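Local structure of phenol hydroxylase component phN (Pseudomonas stutzeri, 3U52) at residues F207-S212 against M278-M283; P285-S290 against M358-E363. The protein probably serves as the oxygenase subunit of a multicomponent phenol hydroxylase, using a di-iron centre to insert oxygen into aromatic substrates. All blocks are in the same frame, centred on the assembly; numbering follows the deposited sequence.

Interaction 1: residues F207-S212 against M278-M283; sequences FVPFMS and MMMDYM
Met-279 reaches from helix 254-283 to the ring of Phe-210 and the backbone of Pro-209 on helix 187-216. Its CB leaves the backbone in the direction of the other helix. With CG anti to the backbone N (chi1 -171°), the next carbon runs along the far end of the phenyl ring, Met-279 CG lying 3.8 Å from Phe-210 CE1 and close to CZ as well. Bends at the two following torsions fold the thioether over the ring, where Met-279 SD stands 4.6 Å from the centroid of Phe-210 in a Met-aromatic contact. The methyl goes further: Met-279 CE sits over the same face, 3.9 Å from the Phe-210 centroid and 11° off the normal, a CH-pi contact. There Met-279 CE is also 3.7 Å from Pro-209 CB and 3.4 Å from Pro-209 O, and so touches both the ring and the backbone of the neighbouring residue. Met-280 meets the proline ring next to it, its SD 3.7 Å from Pro-209 CG. Proline lacks an N-H, and the helix is kinked here. The CA atoms of Pro-209 and Met-280 are 6.0 Å apart. The local axes of the two segments approach to 9.9 Å and are inclined at 35°, and no hydrogen bond crosses between them. Phe-210 meets Phe-100 edge to face, and Phe-100 lines a xenon pocket. This buried, sulfur-rich interface joins helix 254-283 to helix 187-216, one of the four helices that supply iron ligands in the helical bundle characteristic of bacterial multicomponent monooxygenases.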
ATOM      1  N   PHE A 207      15.369 -18.307  -3.731  1.00 35.98           N
ATOM      2  CA  PHE A 207      14.800 -16.960  -3.668  1.00 36.22           C
ATOM      3  C   PHE A 207      15.017 -16.128  -4.926  1.00 35.69           C
ATOM      4  O   PHE A 207      14.061 -15.568  -5.473  1.00 34.84           O
ATOM      5  CB  PHE A 207      15.426 -16.217  -2.469  1.00 36.67           C
ATOM      6  CG  PHE A 207      14.730 -14.922  -2.087  1.00 38.11           C
ATOM      7  CD1 PHE A 207      15.118 -13.707  -2.656  1.00 39.77           C
ATOM      8  CD2 PHE A 207      13.717 -14.925  -1.120  1.00 39.42           C
ATOM      9  CE1 PHE A 207      14.469 -12.520  -2.298  1.00 42.73           C
ATOM     10  CE2 PHE A 207      13.062 -13.747  -0.753  1.00 41.10           C
ATOM     11  CZ  PHE A 207      13.436 -12.544  -1.337  1.00 40.14           C
ATOM     12  N   VAL A 208      16.275 -15.976  -5.338  1.00 34.93           N
ATOM     13  CA  VAL A 208      16.582 -15.112  -6.488  1.00 34.68           C
ATOM     14  C   VAL A 208      15.826 -15.514  -7.800  1.00 34.42           C
ATOM     15  O   VAL A 208      15.189 -14.660  -8.428  1.00 34.74           O
ATOM     16  CB  VAL A 208      18.104 -14.931  -6.713  1.00 34.48           C
ATOM     17  CG1 VAL A 208      18.343 -13.889  -7.788  1.00 36.34           C
ATOM     18  CG2 VAL A 208      18.838 -14.485  -5.383  1.00 32.95           C
ATOM     19  N   PRO A 209      15.885 -16.795  -8.216  1.00 34.04           N
ATOM     20  CA  PRO A 209      15.115 -17.173  -9.421  1.00 33.34           C
ATOM     21  C   PRO A 209      13.617 -16.889  -9.366  1.00 32.82           C
ATOM     22  O   PRO A 209      13.057 -16.448 -10.374  1.00 31.93           O
ATOM     23  CB  PRO A 209      15.341 -18.691  -9.526  1.00 33.51           C
ATOM     24  CG  PRO A 209      16.681 -18.907  -8.861  1.00 34.22           C
ATOM     25  CD  PRO A 209      16.653 -17.949  -7.694  1.00 34.22           C
ATOM     26  N   PHE A 210      12.964 -17.154  -8.230  1.00 32.13           N
ATOM     27  CA  PHE A 210      11.512 -16.953  -8.154  1.00 31.64           C
ATOM     28  C   PHE A 210      11.173 -15.471  -8.151  1.00 31.57           C
ATOM     29  O   PHE A 210      10.277 -15.044  -8.900  1.00 30.90           O
ATOM     30  CB  PHE A 210      10.843 -17.669  -6.961  1.00 32.20           C
ATOM     31  CG  PHE A 210      10.433 -19.108  -7.257  1.00 33.09           C
ATOM     32  CD1 PHE A 210       9.291 -19.387  -8.052  1.00 33.94           C
ATOM     33  CD2 PHE A 210      11.200 -20.194  -6.765  1.00 30.25           C
ATOM     34  CE1 PHE A 210       8.910 -20.732  -8.341  1.00 32.44           C
ATOM     35  CE2 PHE A 210      10.837 -21.538  -7.036  1.00 32.47           C
ATOM     36  CZ  PHE A 210       9.665 -21.817  -7.845  1.00 32.20           C
ATOM     37  N   MET A 211      11.898 -14.701  -7.334  1.00 30.24           N
ATOM     38  CA  MET A 211      11.584 -13.298  -7.127  1.00 29.54           C
ATOM     39  C   MET A 211      12.082 -12.427  -8.282  1.00 28.85           C
ATOM     40  O   MET A 211      11.385 -11.530  -8.705  1.00 27.21           O
ATOM     41  CB  MET A 211      12.100 -12.838  -5.759  1.00 30.26           C
ATOM     42  CG  MET A 211      11.637 -13.777  -4.585  1.00 30.43           C
ATOM     43  SD  MET A 211       9.832 -13.867  -4.410  1.00 37.18           S
ATOM     44  CE  MET A 211       9.577 -15.406  -3.613  1.00 29.94           C
ATOM     45  N   SER A 212      13.259 -12.698  -8.842  1.00 28.52           N
ATOM     46  CA  SER A 212      13.646 -11.895  -9.990  1.00 29.39           C
ATOM     47  C   SER A 212      12.930 -12.352 -11.270  1.00 28.53           C
ATOM     48  O   SER A 212      12.634 -11.516 -12.129  1.00 28.17           O
ATOM     49  CB  SER A 212      15.161 -11.734 -10.123  1.00 30.20           C
ATOM     50  OG  SER A 212      15.713 -12.902 -10.655  1.00 35.66           O
ATOM     51  N   MET A 278      14.786 -26.205 -13.410  1.00 22.15           N
ATOM     52  CA  MET A 278      13.804 -26.366 -14.487  1.00 21.98           C
ATOM     53  C   MET A 278      12.875 -25.120 -14.635  1.00 22.25           C
ATOM     54  O   MET A 278      12.553 -24.679 -15.742  1.00 21.41           O
ATOM     55  CB  MET A 278      12.974 -27.622 -14.179  1.00 23.45           C
ATOM     56  CG  MET A 278      11.871 -27.840 -15.104  1.00 27.30           C
ATOM     57  SD  MET A 278      10.906 -29.274 -14.577  1.00 31.90           S
ATOM     58  CE  MET A 278       9.942 -28.484 -13.234  1.00 33.66           C
ATOM     59  N   MET A 279      12.402 -24.602 -13.513  1.00 21.75           N
ATOM     60  CA  MET A 279      11.575 -23.381 -13.483  1.00 22.57           C
ATOM     61  C   MET A 279      12.235 -22.205 -14.178  1.00 22.82           C
ATOM     62  O   MET A 279      11.641 -21.549 -15.069  1.00 21.39           O
ATOM     63  CB  MET A 279      11.301 -23.035 -12.005  1.00 23.18           C
ATOM     64  CG  MET A 279      10.291 -21.927 -11.713  1.00 24.71           C
ATOM     65  SD  MET A 279      10.868 -20.248 -12.037  1.00 30.91           S
ATOM     66  CE  MET A 279      12.022 -19.696 -10.836  1.00 14.03           C
ATOM     67  N   MET A 280      13.446 -21.884 -13.739  1.00 22.14           N
ATOM     68  CA  MET A 280      14.088 -20.669 -14.248  1.00 23.26           C
ATOM     69  C   MET A 280      14.562 -20.815 -15.715  1.00 22.50           C
ATOM     70  O   MET A 280      14.521 -19.830 -16.461  1.00 22.72           O
ATOM     71  CB  MET A 280      15.225 -20.174 -13.341  1.00 23.68           C
ATOM     72  CG  MET A 280      16.499 -21.003 -13.376  1.00 25.36           C
ATOM     73  SD  MET A 280      17.639 -20.523 -12.050  1.00 28.94           S
ATOM     74  CE  MET A 280      18.325 -19.003 -12.657  1.00 25.22           C
ATOM     75  N   ASP A 281      14.992 -22.008 -16.130  1.00 19.91           N
ATOM     76  CA  ASP A 281      15.460 -22.167 -17.512  1.00 20.06           C
ATOM     77  C   ASP A 281      14.298 -22.267 -18.491  1.00 20.94           C
ATOM     78  O   ASP A 281      14.416 -21.755 -19.628  1.00 20.57           O
ATOM     79  CB  ASP A 281      16.358 -23.397 -17.681  1.00 19.90           C
ATOM     80  CG  ASP A 281      17.783 -23.154 -17.200  1.00 20.03           C
ATOM     81  OD1 ASP A 281      18.613 -24.052 -17.327  1.00 23.04           O
ATOM     82  OD2 ASP A 281      18.104 -22.044 -16.731  1.00 19.72           O
ATOM     83  N   TYR A 282      13.184 -22.906 -18.068  1.00 20.14           N
ATOM     84  CA  TYR A 282      12.061 -23.234 -18.991  1.00 21.82           C
ATOM     85  C   TYR A 282      10.712 -22.547 -18.733  1.00 22.71           C
ATOM     86  O   TYR A 282       9.986 -22.219 -19.691  1.00 22.64           O
ATOM     87  CB  TYR A 282      11.803 -24.755 -18.989  1.00 20.60           C
ATOM     88  CG  TYR A 282      12.863 -25.533 -19.729  1.00 22.39           C
ATOM     89  CD1 TYR A 282      14.054 -25.941 -19.091  1.00 18.64           C
ATOM     90  CD2 TYR A 282      12.692 -25.842 -21.070  1.00 21.75           C
ATOM     91  CE1 TYR A 282      15.059 -26.619 -19.777  1.00 16.69           C
ATOM     92  CE2 TYR A 282      13.682 -26.541 -21.788  1.00 22.13           C
ATOM     93  CZ  TYR A 282      14.843 -26.933 -21.139  1.00 22.55           C
ATOM     94  OH  TYR A 282      15.778 -27.609 -21.881  1.00 21.79           O
ATOM     95  N   MET A 283      10.337 -22.384 -17.463  1.00 22.66           N
ATOM     96  CA  MET A 283       9.005 -21.885 -17.173  1.00 25.29           C
ATOM     97  C   MET A 283       8.866 -20.355 -17.246  1.00 25.71           C
ATOM     98  O   MET A 283       7.737 -19.854 -17.328  1.00 27.95           O
ATOM     99  CB  MET A 283       8.470 -22.415 -15.851  1.00 24.79           C
ATOM    100  CG  MET A 283       8.340 -23.951 -15.768  1.00 27.50           C
ATOM    101  SD  MET A 283       7.511 -24.220 -14.203  1.00 31.80           S
ATOM    102  CE  MET A 283       6.751 -25.792 -14.382  1.00 32.82           C
TER

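Interaction 2: residues P285-S290 against M358-E363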
ATOM      1  N   PRO A 285       8.951 -17.022 -19.293  1.00 25.22           N
ATOM      2  CA  PRO A 285       8.999 -16.455 -20.648  1.00 24.34           C
ATOM      3  C   PRO A 285      10.184 -15.501 -20.864  1.00 24.24           C
ATOM      4  O   PRO A 285      10.925 -15.669 -21.858  1.00 23.12           O
ATOM      5  CB  PRO A 285       7.639 -15.734 -20.779  1.00 23.76           C
ATOM      6  CG  PRO A 285       6.716 -16.556 -19.915  1.00 23.87           C
ATOM      7  CD  PRO A 285       7.585 -16.902 -18.703  1.00 24.13           C
ATOM      8  N   ASN A 286      10.367 -14.536 -19.942  1.00 23.18           N
ATOM      9  CA  ASN A 286      11.593 -13.715 -19.903  1.00 23.67           C
ATOM     10  C   ASN A 286      12.580 -14.266 -18.899  1.00 23.19           C
ATOM     11  O   ASN A 286      12.240 -14.379 -17.708  1.00 22.35           O
ATOM     12  CB  ASN A 286      11.293 -12.219 -19.622  1.00 23.11           C
ATOM     13  CG  ASN A 286      10.212 -11.676 -20.547  1.00 25.43           C
ATOM     14  OD1 ASN A 286      10.219 -11.979 -21.743  1.00 28.47           O
ATOM     15  ND2 ASN A 286       9.275 -10.916 -20.013  1.00 19.90           N
ATOM     16  N   LYS A 287      13.802 -14.562 -19.381  1.00 22.97           N
ATOM     17  CA  LYS A 287      14.821 -15.252 -18.603  1.00 24.68           C
ATOM     18  C   LYS A 287      15.592 -14.266 -17.739  1.00 25.76           C
ATOM     19  O   LYS A 287      15.850 -13.136 -18.167  1.00 26.99           O
ATOM     20  CB  LYS A 287      15.837 -15.987 -19.511  1.00 24.08           C
ATOM     21  CG  LYS A 287      15.257 -16.877 -20.620  1.00 23.12           C
ATOM     22  CD  LYS A 287      14.449 -18.110 -20.089  1.00 23.04           C
ATOM     23  CE  LYS A 287      13.710 -18.803 -21.257  1.00 20.55           C
ATOM     24  NZ  LYS A 287      12.759 -19.887 -20.731  1.00 25.81           N
ATOM     25  N   VAL A 288      15.966 -14.695 -16.541  1.00 26.25           N
ATOM     26  CA  VAL A 288      16.803 -13.897 -15.627  1.00 27.86           C
ATOM     27  C   VAL A 288      18.284 -14.259 -15.869  1.00 28.28           C
ATOM     28  O   VAL A 288      19.118 -13.417 -16.221  1.00 29.29           O
ATOM     29  CB  VAL A 288      16.443 -14.151 -14.124  1.00 28.32           C
ATOM     30  CG1 VAL A 288      17.259 -13.198 -13.191  1.00 30.83           C
ATOM     31  CG2 VAL A 288      14.967 -13.953 -13.884  1.00 29.15           C
ATOM     32  N   MET A 289      18.601 -15.515 -15.656  1.00 26.47           N
ATOM     33  CA  MET A 289      19.941 -16.050 -15.871  1.00 25.69           C
ATOM     34  C   MET A 289      19.716 -17.550 -15.994  1.00 23.71           C
ATOM     35  O   MET A 289      18.586 -18.016 -15.764  1.00 24.52           O
ATOM     36  CB  MET A 289      20.885 -15.736 -14.715  1.00 26.85           C
ATOM     37  CG  MET A 289      20.563 -16.445 -13.410  1.00 30.92           C
ATOM     38  SD  MET A 289      21.481 -15.813 -11.969  1.00 37.82           S
ATOM     39  CE  MET A 289      20.031 -15.221 -11.082  1.00 38.27           C
ATOM     40  N   SER A 290      20.731 -18.289 -16.398  1.00 21.43           N
ATOM     41  CA  SER A 290      20.525 -19.723 -16.524  1.00 20.66           C
ATOM     42  C   SER A 290      20.763 -20.369 -15.171  1.00 20.57           C
ATOM     43  O   SER A 290      21.397 -19.758 -14.292  1.00 19.54           O
ATOM     44  CB  SER A 290      21.486 -20.312 -17.548  1.00 19.73           C
ATOM     45  OG  SER A 290      22.839 -20.137 -17.123  1.00 20.33           O
ATOM     46  N   MET A 358      15.307 -21.767 -27.264  1.00 26.87           N
ATOM     47  CA  MET A 358      16.321 -22.741 -27.590  1.00 25.50           C
ATOM     48  C   MET A 358      17.659 -22.157 -28.008  1.00 25.21           C
ATOM     49  O   MET A 358      18.714 -22.701 -27.625  1.00 23.89           O
ATOM     50  CB  MET A 358      15.790 -23.717 -28.618  1.00 27.20           C
ATOM     51  CG  MET A 358      14.979 -24.860 -27.933  1.00 29.07           C
ATOM     52  SD  MET A 358      14.204 -26.020 -28.985  1.00 37.42           S
ATOM     53  CE  MET A 358      15.540 -26.903 -29.780  1.00 38.97           C
ATOM     54  N   ASP A 359      17.649 -21.074 -28.796  1.00 23.09           N
ATOM     55  CA  ASP A 359      18.923 -20.399 -29.116  1.00 24.65           C
ATOM     56  C   ASP A 359      19.566 -19.782 -27.866  1.00 22.54           C
ATOM     57  O   ASP A 359      20.786 -19.806 -27.731  1.00 22.81           O
ATOM     58  CB  ASP A 359      18.753 -19.351 -30.232  1.00 25.44           C
ATOM     59  CG  ASP A 359      18.172 -19.949 -31.529  1.00 30.59           C
ATOM     60  OD1 ASP A 359      18.177 -21.193 -31.709  1.00 32.45           O
ATOM     61  OD2 ASP A 359      17.668 -19.154 -32.361  1.00 37.77           O
ATOM     62  N   TRP A 360      18.753 -19.245 -26.947  1.00 23.02           N
ATOM     63  CA  TRP A 360      19.266 -18.801 -25.610  1.00 23.19           C
ATOM     64  C   TRP A 360      19.888 -19.979 -24.872  1.00 23.37           C
ATOM     65  O   TRP A 360      20.974 -19.887 -24.330  1.00 23.45           O
ATOM     66  CB  TRP A 360      18.137 -18.177 -24.772  1.00 23.88           C
ATOM     67  CG  TRP A 360      18.519 -17.722 -23.335  1.00 23.68           C
ATOM     68  CD1 TRP A 360      19.046 -16.528 -22.975  1.00 26.32           C
ATOM     69  CD2 TRP A 360      18.343 -18.464 -22.113  1.00 24.48           C
ATOM     70  NE1 TRP A 360      19.229 -16.463 -21.591  1.00 26.82           N
ATOM     71  CE2 TRP A 360      18.800 -17.646 -21.046  1.00 25.77           C
ATOM     72  CE3 TRP A 360      17.816 -19.730 -21.812  1.00 23.07           C
ATOM     73  CZ2 TRP A 360      18.768 -18.065 -19.715  1.00 23.97           C
ATOM     74  CZ3 TRP A 360      17.798 -20.157 -20.459  1.00 23.54           C
ATOM     75  CH2 TRP A 360      18.259 -19.321 -19.443  1.00 22.54           C
ATOM     76  N   MET A 361      19.209 -21.122 -24.875  1.00 24.71           N
ATOM     77  CA  MET A 361      19.812 -22.353 -24.286  1.00 25.45           C
ATOM     78  C   MET A 361      21.153 -22.824 -24.869  1.00 24.93           C
ATOM     79  O   MET A 361      22.029 -23.200 -24.102  1.00 23.63           O
ATOM     80  CB  MET A 361      18.826 -23.520 -24.307  1.00 26.05           C
ATOM     81  CG  MET A 361      18.311 -23.878 -22.944  1.00 32.10           C
ATOM     82  SD  MET A 361      16.566 -23.636 -22.751  1.00 45.68           S
ATOM     83  CE  MET A 361      15.862 -24.821 -23.859  1.00 40.08           C
ATOM     84  N   SER A 362      21.293 -22.804 -26.203  1.00 24.72           N
ATOM     85  CA  SER A 362      22.556 -23.110 -26.897  1.00 25.92           C
ATOM     86  C   SER A 362      23.727 -22.214 -26.407  1.00 26.83           C
ATOM     87  O   SER A 362      24.836 -22.691 -26.162  1.00 28.36           O
ATOM     88  CB  SER A 362      22.367 -22.897 -28.406  1.00 25.70           C
ATOM     89  OG  SER A 362      21.335 -23.705 -28.913  1.00 27.06           O
ATOM     90  N   GLU A 363      23.447 -20.924 -26.261  1.00 26.90           N
ATOM     91  CA  GLU A 363      24.378 -19.937 -25.703  1.00 28.66           C
ATOM     92  C   GLU A 363      24.709 -20.148 -24.210  1.00 26.81           C
ATOM     93  O   GLU A 363      25.873 -20.132 -23.818  1.00 26.58           O
ATOM     94  CB  GLU A 363      23.773 -18.549 -25.935  1.00 29.94           C
ATOM     95  CG  GLU A 363      24.704 -17.387 -25.798  1.00 37.32           C
ATOM     96  CD  GLU A 363      23.923 -16.085 -25.926  1.00 46.61           C
ATOM     97  OE1 GLU A 363      23.629 -15.672 -27.089  1.00 49.61           O
ATOM     98  OE2 GLU A 363      23.571 -15.501 -24.859  1.00 50.77           O
TER
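The loop between helices 254-283 and 291-310 packs against helix 355-364 through a CH-pi contact, the aliphatic part of Lys-287 lying across one face of the Trp-360 indole. Lys-287 CG is the central atom, 3.6 Å from the centroid of the Trp-360 six-membered ring and 11° off its normal. Before it, Lys-287 CB rests 3.6 Å from CZ2 of Trp-360; beyond it, Lys-287 CD passes 3.9 Å from Trp-360 CZ3. The bend at chi2 (-65°) keeps these methylenes over the ring, after which the extended remainder of the lysine carries NZ away from the indole to its polar partners. A salt bridge with Glu-357 adds a second link to helix 355-364, a hydrogen bond to Asp-281 O connects the loop to the end of helix 254-283, and another goes to Leu-284 O. On the other partner, a CG anti to the backbone N (chi1 178°) sends the Trp-360 indole out from its helix toward the loop; the indole also touches Asp-281.

Ser-290 ends the loop as the N-cap of helix 291-310. Its OG caps a backbone N of the first turn, while its own N donates to Glu-293 OE1, consistent with a capping box. The same residue borders the indole, Ser-290 CA lying 3.7 Å from Trp-360 CH2. At the ring edge, near its plane, lies the carbonyl carbon of Met-289, 3.9 Å from CZ2 of Trp-360.

Overall arrangement
Interaction 1 is wholly buried, whereas interaction 2 lies further from the chain centre, about 22 Å against 12 Å between centres, and is only partly buried. Both depend on helix 254-283: its last turns form half of interaction 1, and the loop that follows enters interaction 2. The centres of the two contacts are about 11 Å apart and they touch directly, through Asp-281 with Lys-287 and Met-280 with Met-289. Each sets aliphatic groups over an aromatic face, but the chemistry differs. In the core, methionines meet a phenyl ring and a proline, while nearer the surface a lysine combines its methylenes with a charged end.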